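Long-range contacts in soluble inorganic pyrophosphatase (Toxoplasma gondii, PDB 5WRT), which probably hydrolyses inorganic diphosphate to orthophosphate with magnesium as cofactor, the chain here holding the pyrophosphatase domain of a longer protein: residues 29-34 / 68-73; 89-94 / 188-193; 139-144 / 155-160. One frame throughout, in Å; residues are numbered along the deposited sequence.

Interaction 1 (29-34 / 68-73); sequences PWHDIP and PFTPIM
Pro29 slides past Thr70 in the opposite direction, bringing its ring carbons CD and CG against the Phe69-Thr70 turn, where the loop after strand 26-27 packs against the turn joining strands 57-63 and 72-74 in the pyrophosphatase fold. Its CD lies 3.3 Å from Phe69 O, and the neighbouring ring carbon CG sits 3.5 Å from Thr70 O. These are van der Waals contacts, since no hydrogen bond spans the two segments. Phe69 and Thr70 both have positive phi, 69° and 46°, in this turn. Leu19 and Met63 also pack on Pro29.

Residues 29-31 have helical backbone angles without the regular bonds, begun by an ST turn in which Ser28 OG bonds to the backbone N of Trp30. The same oxygen also meets His31 N and pairs with Thr70 OG1, so Ser28 ties the bend to the turn from just outside the contact. Trp30 approaches Thr70 only at its base, with CB 4.1 Å from OG1. Its CG stands anti to the backbone N (chi1 -172°), and the indole runs off to give NE1 to Thr99 O.

His31 comes next, with Tyr228 OH bonded to ND1 and the indole atom Trp30 CD2 over one face of its ring. The Thr70 methyl CG2 meets the imidazole obliquely, 3.8 Å from His31 CD2.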
loop_
_atom_site.group_PDB
_atom_site.type_symbol
_atom_site.label_atom_id
_atom_site.label_comp_id
_atom_site.label_asym_id
_atom_site.label_seq_id
_atom_site.Cartn_x
_atom_site.Cartn_y
_atom_site.Cartn_z
ATOM N N PRO A 29 26.978 -9.537 -5.930
ATOM C CA PRO A 29 26.451 -8.165 -5.850
ATOM C C PRO A 29 26.605 -7.535 -4.479
ATOM O O PRO A 29 26.623 -6.302 -4.384
ATOM C CB PRO A 29 24.970 -8.329 -6.220
ATOM C CG PRO A 29 24.675 -9.786 -6.053
ATOM C CD PRO A 29 25.951 -10.506 -6.349
ATOM N N TRP A 30 26.712 -8.332 -3.416
ATOM C CA TRP A 30 26.880 -7.790 -2.074
ATOM C C TRP A 30 28.343 -7.546 -1.729
ATOM O O TRP A 30 28.671 -6.525 -1.117
ATOM C CB TRP A 30 26.257 -8.731 -1.038
ATOM C CG TRP A 30 26.222 -8.150 0.349
ATOM C CD1 TRP A 30 25.971 -6.851 0.685
ATOM C CD2 TRP A 30 26.446 -8.847 1.584
ATOM N NE1 TRP A 30 26.023 -6.695 2.049
ATOM C CE2 TRP A 30 26.312 -7.905 2.624
ATOM C CE3 TRP A 30 26.744 -10.174 1.910
ATOM C CZ2 TRP A 30 26.468 -8.248 3.967
ATOM C CZ3 TRP A 30 26.897 -10.512 3.245
ATOM C CH2 TRP A 30 26.759 -9.552 4.256
ATOM N N HIS A 31 29.229 -8.465 -2.112
ATOM C CA HIS A 31 30.628 -8.396 -1.709
ATOM C C HIS A 31 31.511 -7.663 -2.714
ATOM O O HIS A 31 32.380 -6.885 -2.305
ATOM C CB HIS A 31 31.195 -9.801 -1.496
ATOM C CG HIS A 31 30.548 -10.561 -0.385
ATOM N ND1 HIS A 31 30.638 -10.174 0.934
ATOM C CD2 HIS A 31 29.814 -11.698 -0.396
ATOM C CE1 HIS A 31 29.979 -11.034 1.688
ATOM N NE2 HIS A 31 29.468 -11.968 0.905
ATOM N N ASP A 32 31.330 -7.891 -4.015
ATOM C CA ASP A 32 32.334 -7.459 -4.976
ATOM C C ASP A 32 31.935 -6.239 -5.793
ATOM O O ASP A 32 32.765 -5.730 -6.548
ATOM C CB ASP A 32 32.664 -8.607 -5.935
ATOM C CG ASP A 32 32.789 -9.949 -5.236
ATOM O OD1 ASP A 32 33.506 -10.056 -4.219
ATOM O OD2 ASP A 32 32.129 -10.909 -5.706
ATOM N N ILE A 33 30.708 -5.750 -5.656
ATOM C CA ILE A 33 30.310 -4.495 -6.301
ATOM C C ILE A 33 30.671 -3.331 -5.389
ATOM O O ILE A 33 30.293 -3.336 -4.211
ATOM C CB ILE A 33 28.819 -4.492 -6.656
ATOM C CG1 ILE A 33 28.547 -5.516 -7.754
ATOM C CG2 ILE A 33 28.373 -3.106 -7.105
ATOM C CD1 ILE A 33 27.166 -5.435 -8.333
ATOM N N PRO A 34 31.400 -2.330 -5.878
ATOM C CA PRO A 34 31.734 -1.186 -5.024
ATOM C C PRO A 34 30.488 -0.399 -4.656
ATOM O O PRO A 34 29.579 -0.221 -5.471
ATOM C CB PRO A 34 32.688 -0.359 -5.894
ATOM C CG PRO A 34 32.340 -0.737 -7.293
ATOM C CD PRO A 34 31.952 -2.188 -7.237
ATOM N N PRO A 68 27.142 -19.156 -2.669
ATOM C CA PRO A 68 28.307 -18.569 -3.343
ATOM C C PRO A 68 27.874 -17.536 -4.373
ATOM O O PRO A 68 26.956 -17.768 -5.162
ATOM C CB PRO A 68 28.990 -19.779 -3.993
ATOM C CG PRO A 68 27.917 -20.812 -4.101
ATOM C CD PRO A 68 27.047 -20.608 -2.899
ATOM N N PHE A 69 28.532 -16.375 -4.333
ATOM C CA PHE A 69 28.276 -15.214 -5.182
ATOM C C PHE A 69 26.949 -14.537 -4.866
ATOM O O PHE A 69 26.528 -13.646 -5.617
ATOM C CB PHE A 69 28.327 -15.573 -6.673
ATOM C CG PHE A 69 29.687 -15.994 -7.146
ATOM C CD1 PHE A 69 30.761 -15.124 -7.068
ATOM C CD2 PHE A 69 29.897 -17.269 -7.647
ATOM C CE1 PHE A 69 32.018 -15.511 -7.495
ATOM C CE2 PHE A 69 31.152 -17.662 -8.073
ATOM C CZ PHE A 69 32.214 -16.780 -7.997
ATOM N N THR A 70 26.286 -14.927 -3.779
ATOM C CA THR A 70 25.100 -14.256 -3.264
ATOM C C THR A 70 24.071 -13.925 -4.361
ATOM O O THR A 70 23.746 -12.774 -4.582
ATOM C CB THR A 70 25.480 -12.991 -2.506
ATOM O OG1 THR A 70 26.034 -12.031 -3.413
ATOM C CG2 THR A 70 26.510 -13.311 -1.437
ATOM N N PRO A 71 23.553 -14.947 -5.047
ATOM C CA PRO A 71 22.597 -14.683 -6.128
ATOM C C PRO A 71 21.262 -14.189 -5.597
ATOM O O PRO A 71 20.932 -14.332 -4.418
ATOM C CB PRO A 71 22.449 -16.048 -6.805
ATOM C CG PRO A 71 22.695 -17.021 -5.706
ATOM C CD PRO A 71 23.744 -16.392 -4.826
ATOM N N ILE A 72 20.483 -13.607 -6.501
ATOM C CA ILE A 72 19.148 -13.124 -6.172
ATOM C C ILE A 72 18.161 -14.226 -6.527
ATOM O O ILE A 72 18.110 -14.681 -7.675
ATOM C CB ILE A 72 18.823 -11.820 -6.917
ATOM C CG1 ILE A 72 19.779 -10.709 -6.484
ATOM C CG2 ILE A 72 17.378 -11.402 -6.669
ATOM C CD1 ILE A 72 19.595 -9.421 -7.246
ATOM N N MET A 73 17.375 -14.649 -5.541
ATOM C CA MET A 73 16.359 -15.676 -5.713
ATOM C C MET A 73 15.137 -15.268 -4.907
ATOM O O MET A 73 15.183 -14.327 -4.112
ATOM C CB MET A 73 16.861 -17.054 -5.253
ATOM C CG MET A 73 18.224 -17.457 -5.793
ATOM S SD MET A 73 18.697 -19.142 -5.351
ATOM C CE MET A 73 17.477 -20.106 -6.241
#

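Interaction 2 (89-94 / 188-193); sequences LYWNYG and REWFRW
Leu89 lays its CD1 methyl over the indole of Trp190, 3.4 Å from the centroid of the six-membered ring and only 11° off the ring normal, a CH-pi contact close to the centre of the face. A chi1 of -161° sets CG anti to the backbone N and carries CD1 over the ring. The leucine crosses the indole at about a right angle. Two further aromatics meet the pyrrole end of Trp190. Trp91 points its edge at the indole face that Leu89 covers, planes at 84°, in an offset edge-to-face pair, while Tyr90 CE2 comes to the indole rim, 3.7 Å from Trp190 CD1. Tyr90, Trp91 and Trp190 thus form an aromatic cluster between the strand region and helix 183-193.

One residue on, Phe191 carries Trp190 CE3 over its ring and meets Tyr93, whose CE1 lies 3.6 Å from Phe191 CZ in an oblique pairing. The second subunit is close by: its Ser87 bonds Tyr90 OH, and its Trp193 stacks edge-to-face with Trp91.

Tyr93 OH turns to Lys156 beside the magnesium site. Between the segments the contact rests on apolar and aromatic packing, with the Trp190 NE1 bond to Thr88 O, one residue before 89-94, probably fixing the turn of the indole.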
loop_
_atom_site.group_PDB
_atom_site.type_symbol
_atom_site.label_atom_id
_atom_site.label_comp_id
_atom_site.label_asym_id
_atom_site.label_seq_id
_atom_site.Cartn_x
_atom_site.Cartn_y
_atom_site.Cartn_z
ATOM N N LEU A 89 4.694 -3.808 -4.782
ATOM C CA LEU A 89 5.574 -2.677 -4.525
ATOM C C LEU A 89 5.616 -1.778 -5.755
ATOM O O LEU A 89 5.864 -2.250 -6.868
ATOM C CB LEU A 89 6.976 -3.170 -4.169
ATOM C CG LEU A 89 7.926 -2.216 -3.442
ATOM C CD1 LEU A 89 7.192 -1.391 -2.399
ATOM C CD2 LEU A 89 9.041 -3.014 -2.794
ATOM N N TYR A 90 5.377 -0.484 -5.555
ATOM C CA TYR A 90 5.221 0.454 -6.660
ATOM C C TYR A 90 6.518 1.159 -7.033
ATOM O O TYR A 90 6.482 2.128 -7.796
ATOM C CB TYR A 90 4.153 1.497 -6.321
ATOM C CG TYR A 90 2.852 0.895 -5.851
ATOM C CD1 TYR A 90 2.069 0.134 -6.707
ATOM C CD2 TYR A 90 2.405 1.089 -4.548
ATOM C CE1 TYR A 90 0.880 -0.420 -6.284
ATOM C CE2 TYR A 90 1.214 0.538 -4.114
ATOM C CZ TYR A 90 0.456 -0.215 -4.988
ATOM O OH TYR A 90 -0.729 -0.768 -4.568
ATOM N N TRP A 91 7.654 0.706 -6.511
ATOM C CA TRP A 91 8.937 1.328 -6.797
ATOM C C TRP A 91 10.013 0.258 -6.858
ATOM O O TRP A 91 9.901 -0.792 -6.220
ATOM C CB TRP A 91 9.294 2.384 -5.739
ATOM C CG TRP A 91 8.188 3.364 -5.483
ATOM C CD1 TRP A 91 7.985 4.556 -6.116
ATOM C CD2 TRP A 91 7.118 3.225 -4.538
ATOM N NE1 TRP A 91 6.861 5.170 -5.621
ATOM C CE2 TRP A 91 6.311 4.374 -4.650
ATOM C CE3 TRP A 91 6.768 2.243 -3.607
ATOM C CZ2 TRP A 91 5.175 4.568 -3.865
ATOM C CZ3 TRP A 91 5.640 2.437 -2.828
ATOM C CH2 TRP A 91 4.857 3.591 -2.962
ATOM N N ASN A 92 11.053 0.526 -7.647
ATOM C CA ASN A 92 12.214 -0.352 -7.660
ATOM C C ASN A 92 12.833 -0.410 -6.270
ATOM O O ASN A 92 13.001 0.614 -5.602
ATOM C CB ASN A 92 13.240 0.133 -8.682
ATOM C CG ASN A 92 12.664 0.231 -10.079
ATOM O OD1 ASN A 92 12.374 -0.782 -10.715
ATOM N ND2 ASN A 92 12.488 1.455 -10.562
ATOM N N TYR A 93 13.166 -1.621 -5.833
ATOM C CA TYR A 93 13.568 -1.854 -4.456
ATOM C C TYR A 93 14.738 -2.822 -4.425
ATOM O O TYR A 93 14.782 -3.781 -5.200
ATOM C CB TYR A 93 12.390 -2.403 -3.645
ATOM C CG TYR A 93 12.674 -2.663 -2.184
ATOM C CD1 TYR A 93 12.743 -1.617 -1.274
ATOM C CD2 TYR A 93 12.837 -3.959 -1.707
ATOM C CE1 TYR A 93 12.991 -1.850 0.066
ATOM C CE2 TYR A 93 13.083 -4.202 -0.369
ATOM C CZ TYR A 93 13.158 -3.143 0.513
ATOM O OH TYR A 93 13.404 -3.378 1.847
ATOM N N GLY A 94 15.680 -2.570 -3.522
ATOM C CA GLY A 94 16.855 -3.408 -3.421
ATOM C C GLY A 94 17.724 -3.077 -2.228
ATOM O O GLY A 94 17.214 -2.766 -1.148
ATOM N N ARG A 188 6.057 5.486 2.783
ATOM C CA ARG A 188 5.881 5.318 4.224
ATOM C C ARG A 188 4.669 4.449 4.534
ATOM O O ARG A 188 4.743 3.533 5.359
ATOM C CB ARG A 188 5.745 6.678 4.910
ATOM C CG ARG A 188 5.512 6.565 6.417
ATOM C CD ARG A 188 5.532 7.920 7.113
ATOM N NE ARG A 188 5.036 8.977 6.241
ATOM C CZ ARG A 188 5.679 10.114 5.998
ATOM N NH1 ARG A 188 6.847 10.359 6.575
ATOM N NH2 ARG A 188 5.144 11.010 5.180
ATOM N N GLU A 189 3.539 4.726 3.881
ATOM C CA GLU A 189 2.330 3.962 4.164
ATOM C C GLU A 189 2.438 2.533 3.648
ATOM O O GLU A 189 1.846 1.620 4.234
ATOM C CB GLU A 189 1.111 4.657 3.558
ATOM C CG GLU A 189 0.805 6.020 4.170
ATOM C CD GLU A 189 0.822 6.016 5.690
ATOM O OE1 GLU A 189 0.328 5.043 6.300
ATOM O OE2 GLU A 189 1.340 6.990 6.277
ATOM N N TRP A 190 3.186 2.320 2.563
ATOM C CA TRP A 190 3.377 0.966 2.056
ATOM C C TRP A 190 4.082 0.095 3.087
ATOM O O TRP A 190 3.611 -0.998 3.422
ATOM C CB TRP A 190 4.172 0.997 0.748
ATOM C CG TRP A 190 4.028 -0.256 -0.061
ATOM C CD1 TRP A 190 3.191 -0.455 -1.121
ATOM C CD2 TRP A 190 4.729 -1.492 0.132
ATOM N NE1 TRP A 190 3.331 -1.732 -1.603
ATOM C CE2 TRP A 190 4.268 -2.391 -0.850
ATOM C CE3 TRP A 190 5.703 -1.925 1.038
ATOM C CZ2 TRP A 190 4.748 -3.697 -0.953
ATOM C CZ3 TRP A 190 6.178 -3.221 0.934
ATOM C CH2 TRP A 190 5.700 -4.091 -0.053
ATOM N N PHE A 191 5.211 0.570 3.611
ATOM C CA PHE A 191 5.971 -0.217 4.572
ATOM C C PHE A 191 5.357 -0.205 5.966
ATOM O O PHE A 191 5.700 -1.066 6.782
ATOM C CB PHE A 191 7.419 0.274 4.615
ATOM C CG PHE A 191 8.231 -0.175 3.436
ATOM C CD1 PHE A 191 8.705 -1.476 3.362
ATOM C CD2 PHE A 191 8.496 0.688 2.386
ATOM C CE1 PHE A 191 9.444 -1.901 2.273
ATOM C CE2 PHE A 191 9.234 0.268 1.292
ATOM C CZ PHE A 191 9.708 -1.028 1.237
ATOM N N ARG A 192 4.457 0.737 6.255
ATOM C CA ARG A 192 3.755 0.703 7.534
ATOM C C ARG A 192 2.735 -0.429 7.575
ATOM O O ARG A 192 2.560 -1.077 8.612
ATOM C CB ARG A 192 3.068 2.042 7.806
ATOM C CG ARG A 192 2.539 2.180 9.232
ATOM C CD ARG A 192 1.272 3.022 9.295
ATOM N NE ARG A 192 1.482 4.385 8.819
ATOM C CZ ARG A 192 1.941 5.380 9.573
ATOM N NH1 ARG A 192 2.239 5.169 10.849
ATOM N NH2 ARG A 192 2.098 6.589 9.051
ATOM N N TRP A 193 2.063 -0.691 6.452
ATOM C CA TRP A 193 0.889 -1.551 6.432
ATOM C C TRP A 193 1.116 -2.920 5.801
ATOM O O TRP A 193 0.261 -3.796 5.963
ATOM C CB TRP A 193 -0.258 -0.849 5.686
ATOM C CG TRP A 193 -0.835 0.325 6.422
ATOM C CD1 TRP A 193 -0.560 1.645 6.205
ATOM C CD2 TRP A 193 -1.793 0.284 7.486
ATOM N NE1 TRP A 193 -1.283 2.428 7.073
ATOM C CE2 TRP A 193 -2.049 1.617 7.870
ATOM C CE3 TRP A 193 -2.459 -0.749 8.154
ATOM C CZ2 TRP A 193 -2.940 1.943 8.891
ATOM C CZ3 TRP A 193 -3.343 -0.424 9.167
ATOM C CH2 TRP A 193 -3.575 0.911 9.525
#

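Interaction 3 (139-144 / 155-160); sequences VKVLGA and WKVLAI
Strands 136-149 and 152-161 form a beta hairpin, and over 139-144 and 155-160 they run antiparallel at 151°, with their axes 4.4 Å apart at closest. Lys140 and Ile160 make a hydrogen-bonded pair through reciprocal N-to-O bonds, each 2.9 Å between N and O. Val141 faces Ala159 as a non-hydrogen-bonded pair, and then the register slips by one in a classic beta bulge: Leu142 and Gly143 both oppose Leu158. Leu158 O consequently accepts twice, from Leu142 N at 2.7 Å and, along a more bent path, from Gly143 N at 3.3 Å. Gly143 O returns a bond to Leu158 N, which lies well above the carbonyl plane. Beyond the bulge, Ala144 pairs with Val157.

Val141, Ala144, Val157 and Ala159 share one face, where Val141 CG2 meets Val157 CG1 at 3.8 Å. Val139 CG2 touches Ala159 CB at 3.6 Å, and Ala144 CB lies 3.7 Å from Trp155 CE3. The opposite face carries Lys140, Leu158 and Ile160, Lys140 and Ile160 lying side by side. From the bulge Leu142 crosses obliquely, its CD1 3.8 Å from Ile160 CG2; that branch sits between the backbone N and the carbonyl carbon, from where it also meets Lys140 CB.

The hairpin belongs to the mixed central sheet. Strand 115-125 runs parallel to 152-161 on its far side and places Val123 against Ala159 and Leu121 against Val157, while strand 204-212 pairs with 136-149. Helix 214-232 covers the Val141-Ala144 face through Ala217, and its Val220 and Arg223 pack on Trp155.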
loop_
_atom_site.group_PDB
_atom_site.type_symbol
_atom_site.label_atom_id
_atom_site.label_comp_id
_atom_site.label_asym_id
_atom_site.label_seq_id
_atom_site.Cartn_x
_atom_site.Cartn_y
_atom_site.Cartn_z
ATOM N N VAL A 139 22.752 5.591 -7.899
ATOM C CA VAL A 139 21.635 6.389 -7.414
ATOM C C VAL A 139 22.165 7.518 -6.544
ATOM O O VAL A 139 23.227 7.413 -5.923
ATOM C CB VAL A 139 20.614 5.536 -6.623
ATOM C CG1 VAL A 139 20.077 4.404 -7.485
ATOM C CG2 VAL A 139 21.243 4.993 -5.346
ATOM N N LYS A 140 21.408 8.611 -6.508
ATOM C CA LYS A 140 21.646 9.701 -5.575
ATOM C C LYS A 140 20.655 9.578 -4.429
ATOM O O LYS A 140 19.444 9.469 -4.654
ATOM C CB LYS A 140 21.512 11.060 -6.262
ATOM C CG LYS A 140 21.548 12.242 -5.308
ATOM C CD LYS A 140 21.653 13.558 -6.061
ATOM C CE LYS A 140 20.674 13.616 -7.221
ATOM N NZ LYS A 140 20.629 14.970 -7.840
ATOM N N VAL A 141 21.172 9.589 -3.208
ATOM C CA VAL A 141 20.354 9.380 -2.021
ATOM C C VAL A 141 19.612 10.667 -1.681
ATOM O O VAL A 141 20.206 11.751 -1.644
ATOM C CB VAL A 141 21.228 8.901 -0.852
ATOM C CG1 VAL A 141 20.563 9.194 0.459
ATOM C CG2 VAL A 141 21.505 7.409 -0.990
ATOM N N LEU A 142 18.304 10.547 -1.427
ATOM C CA LEU A 142 17.451 11.698 -1.169
ATOM C C LEU A 142 16.923 11.775 0.256
ATOM O O LEU A 142 16.552 12.865 0.699
ATOM C CB LEU A 142 16.253 11.694 -2.129
ATOM C CG LEU A 142 16.571 11.728 -3.623
ATOM C CD1 LEU A 142 15.329 11.391 -4.439
ATOM C CD2 LEU A 142 17.130 13.083 -4.018
ATOM N N GLY A 143 16.879 10.662 0.976
ATOM C CA GLY A 143 16.285 10.649 2.297
ATOM C C GLY A 143 16.135 9.227 2.788
ATOM O O GLY A 143 16.547 8.269 2.128
ATOM N N ALA A 144 15.537 9.105 3.972
ATOM C CA ALA A 144 15.420 7.801 4.608
ATOM C C ALA A 144 14.278 7.815 5.612
ATOM O O ALA A 144 14.110 8.782 6.358
ATOM C CB ALA A 144 16.725 7.399 5.304
ATOM N N TRP A 155 15.744 0.685 8.114
ATOM C CA TRP A 155 15.780 1.884 7.287
ATOM C C TRP A 155 15.294 1.584 5.875
ATOM O O TRP A 155 15.593 0.532 5.304
ATOM C CB TRP A 155 17.199 2.448 7.214
ATOM C CG TRP A 155 17.702 3.099 8.460
ATOM C CD1 TRP A 155 18.558 2.561 9.372
ATOM C CD2 TRP A 155 17.404 4.423 8.920
ATOM N NE1 TRP A 155 18.808 3.463 10.376
ATOM C CE2 TRP A 155 18.109 4.613 10.124
ATOM C CE3 TRP A 155 16.606 5.463 8.434
ATOM C CZ2 TRP A 155 18.042 5.801 10.851
ATOM C CZ3 TRP A 155 16.541 6.644 9.156
ATOM C CH2 TRP A 155 17.253 6.800 10.352
ATOM N N LYS A 156 14.548 2.526 5.309
ATOM C CA LYS A 156 14.212 2.524 3.889
ATOM C C LYS A 156 14.780 3.813 3.303
ATOM O O LYS A 156 14.169 4.879 3.419
ATOM C CB LYS A 156 12.706 2.410 3.667
ATOM C CG LYS A 156 12.069 1.213 4.356
ATOM C CD LYS A 156 12.696 -0.089 3.885
ATOM C CE LYS A 156 12.068 -1.289 4.578
ATOM N NZ LYS A 156 12.930 -2.503 4.505
ATOM N N VAL A 157 15.959 3.717 2.699
ATOM C CA VAL A 157 16.589 4.871 2.070
ATOM C C VAL A 157 15.888 5.155 0.750
ATOM O O VAL A 157 15.595 4.237 -0.026
ATOM C CB VAL A 157 18.094 4.619 1.863
ATOM C CG1 VAL A 157 18.747 5.795 1.144
ATOM C CG2 VAL A 157 18.781 4.351 3.192
ATOM N N LEU A 158 15.616 6.429 0.487
ATOM C CA LEU A 158 15.002 6.850 -0.763
ATOM C C LEU A 158 16.073 7.434 -1.673
ATOM O O LEU A 158 16.915 8.221 -1.231
ATOM C CB LEU A 158 13.895 7.879 -0.521
ATOM C CG LEU A 158 12.991 7.644 0.691
ATOM C CD1 LEU A 158 12.094 8.848 0.931
ATOM C CD2 LEU A 158 12.161 6.379 0.520
ATOM N N ALA A 159 16.033 7.052 -2.948
ATOM C CA ALA A 159 17.082 7.438 -3.877
ATOM C C ALA A 159 16.491 7.614 -5.267
ATOM O O ALA A 159 15.375 7.170 -5.549
ATOM C CB ALA A 159 18.215 6.406 -3.899
ATOM N N ILE A 160 17.253 8.273 -6.137
ATOM C CA ILE A 160 16.846 8.500 -7.518
ATOM C C ILE A 160 17.956 8.012 -8.440
ATOM O O ILE A 160 19.137 8.295 -8.213
ATOM C CB ILE A 160 16.507 9.979 -7.792
ATOM C CG1 ILE A 160 16.129 10.173 -9.263
ATOM C CG2 ILE A 160 17.657 10.897 -7.397
ATOM C CD1 ILE A 160 14.786 9.578 -9.628
#

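Interaction 1 closes first along the chain, joining the loop after strand 26-27 to the turn and start of strand 72-74 on the opposite side of the chain's centre from the other two: its centre is about 23 Å from that of interaction 2 and about 21 Å from that of interaction 3. The hairpin of interaction 3 is nested within the loop that interaction 2 closes, and their centres are about 13 Å apart. They reach the same mixed sheet and touch: Tyr93 OH probably hydrogen-bonds Lys156 NZ, 2.8 Å away, and Phe191 CE1 packs on Lys156 CE. That lysine also meets Asp122 and Asp154, which with Asp117 bind magnesium, so helix packing, hairpin and metal site adjoin one another.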